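Local coordinates for protein type-2Aa cytolytic delta-endotoxin (PDB 1CBY) that kills the larvae of dipteran insects by making pores in the epithelial cell membrane of the midgut, at residues V105-S108 with V109-E112; L114-I117 with I118-V121; S130-N133 with S134-A137; E198-K201 with V202-T206. All coordinates share one frame; numbering follows the deposited sequence.

Overall arrangement
All four contacts are local. Contacts 1 and 2 lie in series on helix 107-122, and contact 3 lies on the next helix, 129-141. Contact 4 covers the short helix 199-202 and the turn after it. Burial is mixed in all four, but contacts 2 and 3 lie nearer the chain centre and contact 4 farthest out. Ile118 of contact 2 packs on Val135 of contact 3. Contact 1 starts its helix at a strand end and meets contact 4 through Ile107. Contacts 2 and 3 have full runs of helical backbone bonds; contact 3 adds a methyl over a ring and a serine hydroxyl bond. Contact 4 mixes helix and turn bonds. Contacts 3 and 4 both reach the second subunit.

Contact 1 (V105-S108 with V109-E112); sequences VEIS and VMVE
Val111 N is the shared donor of this helix start. It gives a sound hydrogen bond to Ile107 O at 3.0 Å, nearly in line with the carbonyl. It also gives a weak one to Ser108 O at 3.3 Å, with a strongly bent N-H angle of 121°. One residue earlier, Met110 N bonds Glu106 O at 3.2 Å and lies in the carbonyl plane. Glu106 is the N-cap residue, and strand 104-106 passes directly into helix 107-122 here. The side chain of Glu106 is extended and accepts a weak hydrogen bond at OE2 from Ser108 OG. Ser108 can give it because its OG is turned in between its own N and carbonyl carbon (chi1 58°).

The apolar contacts are looser. Ile107 CG2 meets Val111 CG2 at 4.2 Å, and the two branched chains cross at an angle. Met110 is bent at its last torsion. Its CE comes to 4.4 Å from Ile107 CG1, while its SD faces Val105 CG2. Ile107 and Met110 also pack on Phe143 and on Tyr213 of strand 210-225. Val111 instead packs on helix 129-141, against Ile139.

Glu106 O, the last carbonyl of the strand, thus accepts the first helical bond, and Ile107 O the next. The buried side is held by van der Waals contacts. On the more exposed side, the weak bond from Ser108 OG to Glu106 OE2 joins two neighbouring side chains.

Contact 2 (L114-I117 with I118-V121); sequences LKKI and IQEV
The backbone here is regular alpha helix, with four successive i to i+4 bonds: Ile118 N to Leu114 O at 2.8 Å, then Gln119 N to Lys115 O, Glu120 N to Lys116 O and Val121 N to Ile117 O. This is the middle and end of helix 107-122, an amphipathic helix laid against the mixed beta sheet of the cytolytic toxin fold. Its apolar side carries Leu114, Ile117, Ile118 and Val121. Leu114 and Ile117 pack on Val100 of strand 90-102. Ile118 faces Leu187 and Leu189 of strand 183-195, and also reaches Val135 and Ile139 of helix 129-141.

Within the segments, Ile118 CG1 sits beside its own backbone N (chi1 -69°) and lies near Leu114 O. The extended chain of Lys115 carries NZ across to helix 129-141. There it makes a weak hydrogen bond with Trp132 O and a long, weak ion pair with Glu136. Gln119 lies against the Trp132 ring.

Lys116 and Glu120 stand one turn apart on the outer side. Lys116 NZ and Glu120 OE1 are 5.9 Å apart, so their opposite charges are near each other without touching. Glu120 bends at its second torsion, and its carboxylate swings off from the preceding turn.

At the sheet side, the Ile117 and Val121 methyls, CG2 to CG2, are 4.3 Å apart.

Contact 3 (S130-N133 with S134-A137); sequences SFWN and SVEA
Ser130 O takes two hydrogen bonds from one residue. Ser134 N comes to it at 2.9 Å, and Ser134 OG at 3.0 Å from above the carbonyl plane. The hydroxyl can fold back because it sits beside the backbone N of Ser134 (chi1 -63°). The helix also has bonds from Val135 N to Phe131 O, from Glu136 N to Trp132 O, and from Ala137 N to Asn133 O, the last at 2.8 Å.

Val135 CG2 is the main apolar contact. It sits over one face of the Phe131 ring, 3.9 Å from the ring centroid and 21° off the normal, which is a CH-pi contact. The same methyl is 4.0 Å from Trp132 CE3, so one methyl touches both aromatic side chains. The rings also touch. Phe131 CD2 is 3.7 Å above the Trp132 ring plane, over its centre, and Trp132 NE1 lies at the edge of the Phe131 ring.

Further out, Trp132 NE1 is hydrogen-bonded to Ile126 O, which holds the indole in place. Both rings pack on Leu122 of helix 107-122. Toward the second subunit, Ser130 OG makes a weak hydrogen bond with Glu152 of that subunit, and Ala137 packs on its Thr148.

The arrangement is that of an amphipathic helix in a helical pair, 107-122 with 129-141, lying over the sheet of the Cyt toxin fold.

Contact 4 (E198-K201 with V202-T206); sequences EKQK and VLFFT
Lys199 and Leu203 lie across each other one turn apart, with Lys199 CG 3.9 Å from Leu203 CG. With Lys199 CG opposite the backbone N (chi1 178°) and a bend at the third torsion, CE also comes near Leu203 CD1. Gln200 NE2 touches the same CD1 at 3.5 Å, its side chain crossing that of Leu203 at an angle. The lysine end makes a cation-pi contact with Trp157.

The backbone opens with the short helix 199-202, with Glu198 at the N-cap position. In chain order this helix falls between strands 183-195 and 210-225. Glu198 O accepts from both Lys201 N and Val202 N, which reach it from opposite faces of its plane. Leu203 N bonds Lys199 O at 2.8 Å. A type I beta turn spans Val202 to Phe205, with Phe205 N bonded to Val202 O.

The two phenylalanines differ in orientation. Phe204 presents its ring edge, with CD2 3.4 Å from Gln200 O, near the ring plane. Phe205 instead lays one face over Val202 CA, 3.8 Å above the ring plane. Its CD1 comes 3.3 Å from Lys201 O, which also accepts from Phe204 N at 3.1 Å, well out of the carbonyl plane.

Contact 1 (V105-S108 with V109-E112)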
# COMPACT_ATOMS: atom_id res chain seq x y z
N VAL A 105 16.83 -19.89 6.37
CA VAL A 105 15.70 -19.52 7.21
C VAL A 105 14.38 -19.54 6.49
O VAL A 105 14.33 -19.49 5.26
CB VAL A 105 15.83 -18.08 7.78
CG1 VAL A 105 16.27 -18.13 9.22
CG2 VAL A 105 16.76 -17.24 6.95
N GLU A 106 13.32 -19.64 7.28
CA GLU A 106 11.96 -19.63 6.79
C GLU A 106 11.64 -18.13 6.78
O GLU A 106 11.90 -17.44 7.77
CB GLU A 106 11.04 -20.36 7.77
CG GLU A 106 9.60 -20.47 7.30
CD GLU A 106 8.73 -21.25 8.27
OE1 GLU A 106 9.26 -22.14 8.98
OE2 GLU A 106 7.51 -20.98 8.32
N ILE A 107 11.12 -17.63 5.67
CA ILE A 107 10.81 -16.21 5.54
C ILE A 107 10.01 -15.66 6.72
O ILE A 107 10.29 -14.55 7.19
CB ILE A 107 10.12 -15.90 4.20
CG1 ILE A 107 11.04 -16.30 3.04
CG2 ILE A 107 9.78 -14.41 4.10
CD1 ILE A 107 10.42 -16.19 1.67
N SER A 108 9.07 -16.44 7.24
CA SER A 108 8.26 -15.99 8.37
C SER A 108 9.16 -15.56 9.53
O SER A 108 9.06 -14.43 10.01
CB SER A 108 7.33 -17.11 8.84
OG SER A 108 8.07 -18.27 9.20
N VAL A 109 10.07 -16.43 9.92
CA VAL A 109 10.98 -16.15 11.02
C VAL A 109 11.85 -14.93 10.76
O VAL A 109 12.08 -14.12 11.66
CB VAL A 109 11.89 -17.36 11.33
CG1 VAL A 109 12.66 -17.11 12.61
CG2 VAL A 109 11.06 -18.63 11.44
N MET A 110 12.32 -14.80 9.52
CA MET A 110 13.18 -13.68 9.14
C MET A 110 12.49 -12.33 9.29
O MET A 110 13.10 -11.37 9.76
CB MET A 110 13.70 -13.86 7.71
CG MET A 110 14.59 -12.73 7.21
SD MET A 110 15.52 -13.20 5.75
CE MET A 110 14.22 -13.63 4.63
N VAL A 111 11.22 -12.26 8.92
CA VAL A 111 10.47 -11.02 9.02
C VAL A 111 10.44 -10.50 10.47
O VAL A 111 10.53 -9.30 10.71
CB VAL A 111 9.03 -11.20 8.50
CG1 VAL A 111 8.20 -9.95 8.73
CG2 VAL A 111 9.06 -11.53 7.02
N GLU A 112 10.32 -11.43 11.42
CA GLU A 112 10.29 -11.10 12.84
C GLU A 112 11.60 -10.48 13.29
O GLU A 112 11.61 -9.48 14.01
CB GLU A 112 9.97 -12.33 13.67
CG GLU A 112 8.55 -12.85 13.48
CD GLU A 112 8.29 -14.13 14.26
OE1 GLU A 112 9.23 -14.93 14.45
OE2 GLU A 112 7.13 -14.34 14.67

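Contact 2 (L114-I117 with I118-V121)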
# COMPACT_ATOMS: atom_id res chain seq x y z
N LEU A 114 13.91 -8.93 11.47
CA LEU A 114 14.03 -7.61 10.85
C LEU A 114 13.10 -6.58 11.48
O LEU A 114 13.49 -5.42 11.68
CB LEU A 114 13.77 -7.71 9.34
CG LEU A 114 14.67 -8.68 8.56
CD1 LEU A 114 14.23 -8.73 7.12
CD2 LEU A 114 16.13 -8.28 8.66
N LYS A 115 11.88 -6.99 11.82
CA LYS A 115 10.91 -6.09 12.45
C LYS A 115 11.43 -5.63 13.81
O LYS A 115 11.23 -4.48 14.22
CB LYS A 115 9.57 -6.80 12.61
CG LYS A 115 8.48 -5.94 13.20
CD LYS A 115 7.19 -6.74 13.38
CE LYS A 115 6.00 -5.81 13.57
NZ LYS A 115 4.72 -6.56 13.52
N LYS A 116 12.12 -6.53 14.50
CA LYS A 116 12.68 -6.23 15.81
C LYS A 116 13.89 -5.31 15.65
O LYS A 116 14.12 -4.42 16.47
CB LYS A 116 13.07 -7.54 16.51
CG LYS A 116 13.24 -7.44 18.01
CD LYS A 116 13.53 -8.81 18.60
CE LYS A 116 13.53 -8.78 20.12
NZ LYS A 116 14.61 -7.93 20.69
N ILE A 117 14.65 -5.52 14.59
CA ILE A 117 15.82 -4.70 14.31
C ILE A 117 15.39 -3.29 13.92
O ILE A 117 16.03 -2.30 14.29
CB ILE A 117 16.70 -5.32 13.21
CG1 ILE A 117 17.19 -6.69 13.67
CG2 ILE A 117 17.89 -4.42 12.91
CD1 ILE A 117 18.00 -7.45 12.64
N ILE A 118 14.29 -3.19 13.18
CA ILE A 118 13.75 -1.90 12.77
C ILE A 118 13.30 -1.15 14.03
O ILE A 118 13.64 0.01 14.23
CB ILE A 118 12.55 -2.06 11.80
CG1 ILE A 118 13.03 -2.61 10.46
CG2 ILE A 118 11.81 -0.74 11.61
CD1 ILE A 118 11.92 -2.86 9.49
N GLN A 119 12.55 -1.84 14.88
CA GLN A 119 12.06 -1.27 16.13
C GLN A 119 13.23 -0.66 16.91
O GLN A 119 13.15 0.48 17.39
CB GLN A 119 11.38 -2.36 16.98
CG GLN A 119 10.79 -1.87 18.29
CD GLN A 119 10.48 -3.00 19.25
OE1 GLN A 119 11.35 -3.82 19.56
NE2 GLN A 119 9.25 -3.04 19.75
N GLU A 120 14.32 -1.41 16.99
CA GLU A 120 15.52 -0.97 17.68
C GLU A 120 16.11 0.28 17.02
O GLU A 120 16.25 1.32 17.68
CB GLU A 120 16.56 -2.10 17.69
CG GLU A 120 17.83 -1.81 18.50
CD GLU A 120 17.57 -1.66 19.99
OE1 GLU A 120 17.31 -2.69 20.66
OE2 GLU A 120 17.63 -0.52 20.49
N VAL A 121 16.39 0.20 15.73
CA VAL A 121 16.97 1.31 14.97
C VAL A 121 16.11 2.57 14.97
O VAL A 121 16.64 3.68 14.97
CB VAL A 121 17.29 0.88 13.52
CG1 VAL A 121 17.73 2.08 12.68
CG2 VAL A 121 18.38 -0.18 13.53

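Contact 3 (S130-N133 with S134-A137)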
# COMPACT_ATOMS: atom_id res chain seq x y z
N SER A 130 -1.76 -0.43 13.60
CA SER A 130 -1.72 -0.18 12.17
C SER A 130 -0.30 0.09 11.69
O SER A 130 0.13 -0.48 10.69
CB SER A 130 -2.61 1.00 11.80
OG SER A 130 -3.98 0.70 12.02
N PHE A 131 0.44 0.93 12.41
CA PHE A 131 1.81 1.24 12.02
C PHE A 131 2.67 -0.01 11.97
O PHE A 131 3.29 -0.30 10.94
CB PHE A 131 2.45 2.26 12.94
CG PHE A 131 3.92 2.49 12.65
CD1 PHE A 131 4.31 3.19 11.51
CD2 PHE A 131 4.89 1.99 13.51
CE1 PHE A 131 5.67 3.38 11.22
CE2 PHE A 131 6.25 2.17 13.23
CZ PHE A 131 6.64 2.87 12.08
N TRP A 132 2.70 -0.76 13.06
CA TRP A 132 3.50 -1.98 13.10
C TRP A 132 3.04 -3.05 12.12
O TRP A 132 3.82 -3.92 11.72
CB TRP A 132 3.60 -2.50 14.53
CG TRP A 132 4.39 -1.57 15.38
CD1 TRP A 132 3.92 -0.78 16.39
CD2 TRP A 132 5.78 -1.25 15.24
NE1 TRP A 132 4.92 0.01 16.88
CE2 TRP A 132 6.08 -0.26 16.20
CE3 TRP A 132 6.80 -1.72 14.40
CZ2 TRP A 132 7.35 0.29 16.33
CZ3 TRP A 132 8.07 -1.17 14.53
CH2 TRP A 132 8.33 -0.18 15.49
N ASN A 133 1.78 -2.97 11.71
CA ASN A 133 1.25 -3.90 10.72
C ASN A 133 1.80 -3.47 9.37
O ASN A 133 2.17 -4.30 8.55
CB ASN A 133 -0.28 -3.88 10.70
CG ASN A 133 -0.90 -4.79 11.76
OD1 ASN A 133 -2.11 -4.75 11.98
ND2 ASN A 133 -0.08 -5.61 12.41
N SER A 134 1.87 -2.16 9.15
CA SER A 134 2.40 -1.60 7.91
C SER A 134 3.86 -2.02 7.81
O SER A 134 4.31 -2.48 6.76
CB SER A 134 2.30 -0.08 7.90
OG SER A 134 0.94 0.33 7.95
N VAL A 135 4.58 -1.89 8.92
CA VAL A 135 5.98 -2.26 8.96
C VAL A 135 6.17 -3.74 8.63
O VAL A 135 7.02 -4.08 7.80
CB VAL A 135 6.60 -1.97 10.34
CG1 VAL A 135 7.98 -2.59 10.43
CG2 VAL A 135 6.69 -0.48 10.56
N GLU A 136 5.38 -4.60 9.25
CA GLU A 136 5.49 -6.03 9.00
C GLU A 136 5.10 -6.40 7.57
O GLU A 136 5.80 -7.17 6.91
CB GLU A 136 4.64 -6.82 10.00
CG GLU A 136 5.03 -8.29 10.09
CD GLU A 136 4.15 -9.06 11.05
OE1 GLU A 136 2.92 -8.84 11.03
OE2 GLU A 136 4.68 -9.89 11.81
N ALA A 137 3.99 -5.83 7.10
CA ALA A 137 3.52 -6.08 5.75
C ALA A 137 4.61 -5.69 4.74
O ALA A 137 4.93 -6.46 3.83
CB ALA A 137 2.26 -5.31 5.49

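Contact 4 (E198-K201 with V202-T206)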
# COMPACT_ATOMS: atom_id res chain seq x y z
N GLU A 198 17.08 -19.77 -7.90
CA GLU A 198 16.83 -19.06 -9.15
C GLU A 198 15.59 -18.19 -9.08
O GLU A 198 14.56 -18.59 -8.53
CB GLU A 198 16.72 -20.06 -10.31
CG GLU A 198 15.65 -21.13 -10.14
CD GLU A 198 15.63 -22.14 -11.27
OE1 GLU A 198 16.67 -22.77 -11.52
OE2 GLU A 198 14.56 -22.31 -11.91
N LYS A 199 15.67 -17.02 -9.71
CA LYS A 199 14.59 -16.04 -9.74
C LYS A 199 13.17 -16.57 -9.97
O LYS A 199 12.23 -16.07 -9.36
CB LYS A 199 14.92 -14.92 -10.74
CG LYS A 199 13.84 -13.86 -10.88
CD LYS A 199 14.32 -12.67 -11.69
CE LYS A 199 13.15 -12.06 -12.45
NZ LYS A 199 13.48 -10.75 -13.08
N GLN A 200 13.00 -17.56 -10.84
CA GLN A 200 11.66 -18.10 -11.09
C GLN A 200 11.04 -18.69 -9.83
O GLN A 200 9.82 -18.68 -9.67
CB GLN A 200 11.67 -19.16 -12.20
CG GLN A 200 11.42 -18.59 -13.59
CD GLN A 200 10.04 -17.95 -13.73
OE1 GLN A 200 9.02 -18.63 -13.77
NE2 GLN A 200 10.02 -16.62 -13.82
N LYS A 201 11.88 -19.22 -8.95
CA LYS A 201 11.41 -19.78 -7.69
C LYS A 201 11.19 -18.66 -6.67
O LYS A 201 10.15 -18.60 -6.01
CB LYS A 201 12.40 -20.82 -7.16
CG LYS A 201 12.43 -22.08 -8.02
CD LYS A 201 13.21 -23.21 -7.37
CE LYS A 201 13.07 -24.48 -8.20
NZ LYS A 201 13.79 -25.64 -7.59
N VAL A 202 12.14 -17.73 -6.61
CA VAL A 202 12.06 -16.59 -5.71
C VAL A 202 10.78 -15.78 -5.94
O VAL A 202 10.09 -15.39 -4.99
CB VAL A 202 13.28 -15.65 -5.86
CG1 VAL A 202 13.10 -14.39 -5.05
CG2 VAL A 202 14.53 -16.36 -5.42
N LEU A 203 10.44 -15.55 -7.21
CA LEU A 203 9.25 -14.78 -7.56
C LEU A 203 7.95 -15.32 -6.95
O LEU A 203 7.00 -14.56 -6.74
CB LEU A 203 9.09 -14.71 -9.09
CG LEU A 203 10.10 -13.91 -9.91
CD1 LEU A 203 9.76 -14.05 -11.39
CD2 LEU A 203 10.10 -12.45 -9.49
N PHE A 204 7.91 -16.62 -6.69
CA PHE A 204 6.72 -17.24 -6.12
C PHE A 204 6.89 -17.76 -4.70
O PHE A 204 6.19 -18.68 -4.27
CB PHE A 204 6.18 -18.31 -7.06
CG PHE A 204 5.73 -17.77 -8.38
CD1 PHE A 204 4.44 -17.26 -8.53
CD2 PHE A 204 6.60 -17.70 -9.46
CE1 PHE A 204 4.03 -16.69 -9.73
CE2 PHE A 204 6.20 -17.13 -10.67
CZ PHE A 204 4.91 -16.62 -10.80
N PHE A 205 7.81 -17.14 -3.97
CA PHE A 205 8.08 -17.48 -2.58
C PHE A 205 6.94 -17.02 -1.67
O PHE A 205 6.34 -15.96 -1.87
CB PHE A 205 9.37 -16.81 -2.13
CG PHE A 205 10.59 -17.67 -2.25
CD1 PHE A 205 10.50 -18.96 -2.78
CD2 PHE A 205 11.82 -17.22 -1.79
CE1 PHE A 205 11.62 -19.78 -2.85
CE2 PHE A 205 12.95 -18.03 -1.85
CZ PHE A 205 12.85 -19.31 -2.38
N THR A 206 6.66 -17.81 -0.64
CA THR A 206 5.62 -17.49 0.32
C THR A 206 6.24 -17.38 1.72
O THR A 206 7.40 -17.75 1.92
CB THR A 206 4.51 -18.56 0.34
OG1 THR A 206 5.07 -19.83 0.71
CG2 THR A 206 3.86 -18.68 -1.03